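Local coordinates for protein probable TonB-dependent receptor (Pseudomonas aeruginosa, PDB 4K3F) that probably serves as the periplasmic substrate-binding lipoprotein of a methionine transport system, closing a cleft between two lobes around the amino acid, at residues A15-V20 / A54-H59; T10-A15 / E230-A235. All blocks are in the same frame, centred on the assembly; numbering follows the deposited sequence.

Contact 1 of 2, residues A15-V20 / A54-H59. With MSE (selenomethionine), chain B.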
# COMPACT_ATOMS: atom_id res chain seq x y z
N ALA A 15 8.01 -6.96 4.85
CA ALA A 15 8.92 -8.05 5.19
C ALA A 15 9.80 -7.68 6.40
O ALA A 15 10.17 -8.53 7.21
CB ALA A 15 9.76 -8.47 3.99
N GLU A 16 10.07 -6.39 6.57
CA GLU A 16 10.82 -5.92 7.74
C GLU A 16 9.98 -6.18 9.00
O GLU A 16 10.47 -6.70 9.99
CB GLU A 16 11.18 -4.44 7.61
CG GLU A 16 12.05 -4.13 6.39
CD GLU A 16 12.63 -2.71 6.39
OE1 GLU A 16 11.95 -1.76 6.80
OE2 GLU A 16 13.76 -2.55 5.91
N ILE A 17 8.71 -5.77 8.96
CA ILE A 17 7.81 -6.03 10.08
C ILE A 17 7.75 -7.51 10.42
O ILE A 17 7.83 -7.90 11.60
CB ILE A 17 6.39 -5.50 9.74
CG1 ILE A 17 6.42 -3.96 9.73
CG2 ILE A 17 5.35 -6.03 10.73
CD1 ILE A 17 5.18 -3.33 9.09
N LEU A 18 7.58 -8.34 9.39
CA LEU A 18 7.54 -9.78 9.59
C LEU A 18 8.83 -10.36 10.18
O LEU A 18 8.73 -11.25 11.05
CB LEU A 18 7.11 -10.49 8.30
CG LEU A 18 5.67 -10.21 7.84
CD1 LEU A 18 5.49 -10.83 6.47
CD2 LEU A 18 4.60 -10.72 8.79
N ASN A 19 10.00 -9.84 9.78
CA ASN A 19 11.28 -10.31 10.36
C ASN A 19 11.35 -10.04 11.89
O ASN A 19 11.90 -10.83 12.65
CB ASN A 19 12.47 -9.61 9.69
CG ASN A 19 12.74 -10.10 8.27
OD1 ASN A 19 12.59 -11.26 7.97
ND2 ASN A 19 13.24 -9.20 7.43
N VAL A 20 10.76 -8.92 12.31
CA VAL A 20 10.76 -8.53 13.73
C VAL A 20 9.75 -9.37 14.52
O VAL A 20 9.99 -9.63 15.68
CB VAL A 20 10.52 -7.01 13.83
CG1 VAL A 20 10.30 -6.53 15.24
CG2 VAL A 20 11.72 -6.30 13.19
N ALA A 54 -0.34 -17.27 3.24
CA ALA A 54 -0.84 -15.92 3.48
C ALA A 54 0.05 -14.89 2.81
O ALA A 54 1.12 -15.20 2.28
CB ALA A 54 -0.87 -15.66 4.98
N ASN A 55 -0.41 -13.65 2.77
CA ASN A 55 0.41 -12.55 2.31
C ASN A 55 0.16 -11.28 3.12
O ASN A 55 -0.85 -11.14 3.82
CB ASN A 55 0.30 -12.32 0.78
CG ASN A 55 -1.08 -11.88 0.32
OD1 ASN A 55 -1.65 -10.90 0.82
ND2 ASN A 55 -1.60 -12.55 -0.66
N PHE A 56 1.07 -10.34 2.94
CA PHE A 56 1.04 -9.07 3.67
C PHE A 56 1.67 -8.01 2.79
O PHE A 56 2.87 -7.88 2.73
CB PHE A 56 1.74 -9.22 5.02
CG PHE A 56 1.78 -7.97 5.85
CD1 PHE A 56 0.67 -7.15 5.98
CD2 PHE A 56 2.92 -7.61 6.54
CE1 PHE A 56 0.72 -5.99 6.76
CE2 PHE A 56 2.96 -6.45 7.33
CZ PHE A 56 1.86 -5.65 7.45
N PHE A 57 0.80 -7.27 2.11
CA PHE A 57 1.24 -6.28 1.09
C PHE A 57 0.18 -5.31 0.62
O PHE A 57 0.53 -4.35 0.01
CB PHE A 57 1.87 -6.92 -0.16
CG PHE A 57 0.86 -7.40 -1.18
CD1 PHE A 57 0.16 -8.55 -0.98
CD2 PHE A 57 0.59 -6.64 -2.31
CE1 PHE A 57 -0.79 -9.01 -1.94
CE2 PHE A 57 -0.33 -7.07 -3.24
CZ PHE A 57 -1.01 -8.24 -3.05
N GLN A 58 -1.10 -5.58 0.85
CA GLN A 58 -2.19 -4.82 0.16
C GLN A 58 -3.16 -4.26 1.17
O GLN A 58 -3.14 -4.65 2.35
CB GLN A 58 -2.93 -5.72 -0.83
CG GLN A 58 -3.88 -6.71 -0.14
CD GLN A 58 -4.17 -7.90 -1.02
OE1 GLN A 58 -4.66 -7.76 -2.15
NE2 GLN A 58 -3.76 -9.05 -0.57
N HIS A 59 -4.01 -3.34 0.70
CA HIS A 59 -5.11 -2.85 1.49
C HIS A 59 -6.41 -3.53 1.02
O HIS A 59 -6.43 -4.28 0.06
CB HIS A 59 -5.22 -1.32 1.46
CG HIS A 59 -5.10 -0.69 0.08
ND1 HIS A 59 -6.01 -0.94 -0.94
CD2 HIS A 59 -4.20 0.17 -0.43
CE1 HIS A 59 -5.67 -0.24 -2.02
NE2 HIS A 59 -4.57 0.46 -1.72
N MSE B . 1.57 -0.80 0.70
CA MSE B . 0.71 -0.26 -0.40
C MSE B . -0.02 0.95 0.16
O MSE B . -0.52 0.90 1.29
OXT MSE B . -0.13 1.98 -0.52
CB MSE B . -0.29 -1.32 -0.91
CG MSE B . -1.14 -0.80 -2.05
SE MSE B . -2.51 -2.13 -2.53
CE MSE B . -1.40 -3.48 -3.26

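Contact 2 of 2, residues T10-A15 / E230-A235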
# COMPACT_ATOMS: atom_id res chain seq x y z
N THR A 10 5.83 -7.65 0.42
CA THR A 10 6.70 -6.67 -0.24
C THR A 10 7.82 -6.32 0.75
O THR A 10 7.73 -6.52 1.98
CB THR A 10 5.93 -5.39 -0.70
OG1 THR A 10 4.97 -5.05 0.32
CG2 THR A 10 5.17 -5.67 -2.00
N PRO A 11 8.96 -5.87 0.24
CA PRO A 11 10.13 -5.84 1.12
C PRO A 11 10.07 -4.81 2.24
O PRO A 11 10.51 -5.10 3.35
CB PRO A 11 11.27 -5.46 0.16
CG PRO A 11 10.81 -5.92 -1.16
CD PRO A 11 9.34 -5.63 -1.16
N VAL A 12 9.49 -3.64 1.97
CA VAL A 12 9.50 -2.53 2.93
C VAL A 12 8.15 -1.83 2.89
O VAL A 12 7.75 -1.37 1.83
CB VAL A 12 10.62 -1.48 2.65
CG1 VAL A 12 10.61 -0.37 3.69
CG2 VAL A 12 12.00 -2.11 2.58
N PRO A 13 7.45 -1.73 4.02
CA PRO A 13 7.79 -2.18 5.36
C PRO A 13 7.48 -3.63 5.68
O PRO A 13 7.91 -4.12 6.73
CB PRO A 13 6.92 -1.28 6.25
CG PRO A 13 5.68 -1.11 5.44
CD PRO A 13 6.21 -0.91 4.03
N HIS A 14 6.74 -4.32 4.80
CA HIS A 14 6.06 -5.55 5.21
C HIS A 14 7.00 -6.67 5.65
O HIS A 14 6.82 -7.25 6.71
CB HIS A 14 5.11 -6.03 4.10
CG HIS A 14 4.19 -4.95 3.64
ND1 HIS A 14 4.62 -3.86 2.92
CD2 HIS A 14 2.87 -4.76 3.86
CE1 HIS A 14 3.60 -3.05 2.69
NE2 HIS A 14 2.52 -3.58 3.25
N ALA A 15 8.01 -6.96 4.85
CA ALA A 15 8.92 -8.05 5.19
C ALA A 15 9.80 -7.68 6.40
O ALA A 15 10.17 -8.53 7.21
CB ALA A 15 9.76 -8.47 3.99
N GLU A 230 9.42 3.77 15.48
CA GLU A 230 10.84 4.18 15.47
C GLU A 230 11.49 3.99 14.10
O GLU A 230 12.32 4.79 13.69
CB GLU A 230 11.62 3.44 16.56
CG GLU A 230 11.92 1.98 16.22
CD GLU A 230 12.75 1.27 17.28
OE1 GLU A 230 12.19 0.97 18.36
OE2 GLU A 230 13.96 0.98 17.01
N LYS A 231 11.10 2.92 13.38
CA LYS A 231 11.77 2.61 12.12
C LYS A 231 11.35 3.58 11.01
O LYS A 231 12.19 4.07 10.25
CB LYS A 231 11.49 1.16 11.73
CG LYS A 231 12.13 0.73 10.42
CD LYS A 231 13.64 0.53 10.49
CE LYS A 231 14.12 0.08 9.12
NZ LYS A 231 15.59 0.05 9.04
N TYR A 232 10.05 3.85 10.90
CA TYR A 232 9.53 4.59 9.75
C TYR A 232 9.20 6.04 10.06
O TYR A 232 8.87 6.78 9.15
CB TYR A 232 8.34 3.82 9.13
CG TYR A 232 8.71 2.39 8.81
CD1 TYR A 232 9.58 2.08 7.78
CD2 TYR A 232 8.22 1.34 9.59
CE1 TYR A 232 9.95 0.78 7.50
CE2 TYR A 232 8.59 0.04 9.35
CZ TYR A 232 9.46 -0.24 8.31
OH TYR A 232 9.82 -1.53 8.08
N LYS A 233 9.21 6.41 11.34
CA LYS A 233 9.15 7.83 11.76
C LYS A 233 7.95 8.57 11.11
O LYS A 233 8.06 9.69 10.57
CB LYS A 233 10.46 8.52 11.44
CG LYS A 233 11.62 8.01 12.28
CD LYS A 233 12.91 8.54 11.72
CE LYS A 233 14.07 8.20 12.64
NZ LYS A 233 15.33 8.87 12.21
N GLY A 234 6.80 7.91 11.19
CA GLY A 234 5.55 8.51 10.75
C GLY A 234 5.17 8.19 9.31
O GLY A 234 4.04 8.44 8.90
N ALA A 235 6.09 7.63 8.51
CA ALA A 235 5.73 7.25 7.13
C ALA A 235 4.81 6.04 7.07
O ALA A 235 4.06 5.83 6.06
CB ALA A 235 7.00 6.97 6.35

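Contact 1 of 2, residues A15-V20 / A54-H59
The ring of Phe56 overlaps the branched end of Leu18 and the CB-borne methyl, CG2, of Ile17, two neighbours on helix 11-26 that come down onto one ortho-meta side of it. Leu18 straddles CD2: its CG lies 4.0 Å from Phe56 CD2, with both methyls only slightly farther off. At the adjoining ring atom, CG2 of Ile17 lies 4.2 Å from Phe56 CE2, the isoleucine crossing the phenylalanine at about a right angle. Phe56 CG stands anti to its backbone N (chi1 179°), which carries the ring off strand 54-59 toward the helix. His14 meets the same ring edge-to-face, and His81 packs on it as well.

At Phe57 the chain turns a corner and enters the pocket of the bound selenomethionine. CB of Gln58 lies over the centre of the Phe57 ring and also touches the ligand's CE at 3.6 Å. The selenium rests over one face of His59, displaced toward the rim, with SE 3.4 Å from His59 NE2. Both imidazole nitrogens of His59 are engaged: NE2 with Asn112, and ND1 with the backbone N of Tyr62, as an N-cap of the following helix. The helix-strand interface is thus apolar, without a hydrogen bond, whereas residues 57-59 present CB of Gln58 and the rings of Phe57 and His59 to the selenium and its methyl, consistent with a pocket for a methionine side chain.

Contact 2 of 2, residues T10-A15 / E230-A235
Tyr232 extends from the last turn of helix 222-232 to meet Pro13 and Val12 at the start of helix 11-26. Beyond CB, CG stands anti to the carbonyl carbon (chi1 -53°), and the ring is backed by Lys231, whose CG sits 3.5 Å above the centre of one face. On the CE1 flank the ring meets CG1 of Val12, 4.0 Å from Tyr232 CE1. Farther out, Pro13 closes on the phenol end, its CB 3.4 Å from Tyr232 CZ and equally near the oxygen. The tip, OH, hydrogen-bonds to the carboxylate of Glu16, one turn farther along helix 11-26. Pro13 and Val12 approach from the side of the ring plane opposite Lys231, and this polar bond holds the end.

A cis peptide bond precedes Pro13, within a first helical turn widened to the pi type: Ala15 N bonds to Thr10 O at 2.9 Å, five residues back. After Tyr232 the chain reverses through a type I' turn, closed by Ala235 N bonding to Tyr232 O at 3.0 Å; Lys233 and Gly234 both have positive phi. Pro13 also touches Glu83 and Val236, and Val12 packs on Leu176 and Glu177 of helix 172-177. The contact therefore joins the N-terminal end of helix 11-26 to the C-terminal end of helix 222-232, just before strand 237-238 enters the six-stranded sheet.

In the fold
Both contacts use helix 11-26 and share Ala15; their centres lie about 10 Å apart. Contact 1 joins the helix to strand 54-59 of the six-stranded sheet, while contact 2 ties its first turn to the end of helix 222-232, so the helix is packed between sheet and C-terminal helix. Along the chain, contact 1 is nested inside the long loop closed by contact 2, which brings early and late parts of the sequence into one lobe. His14 of contact 2 touches the selenomethionine; with Phe57, Gln58 and His59 of contact 1 it contributes to a ligand pocket completed by residues such as Arg115 and Asn171, consistent with a periplasmic binding-protein cleft.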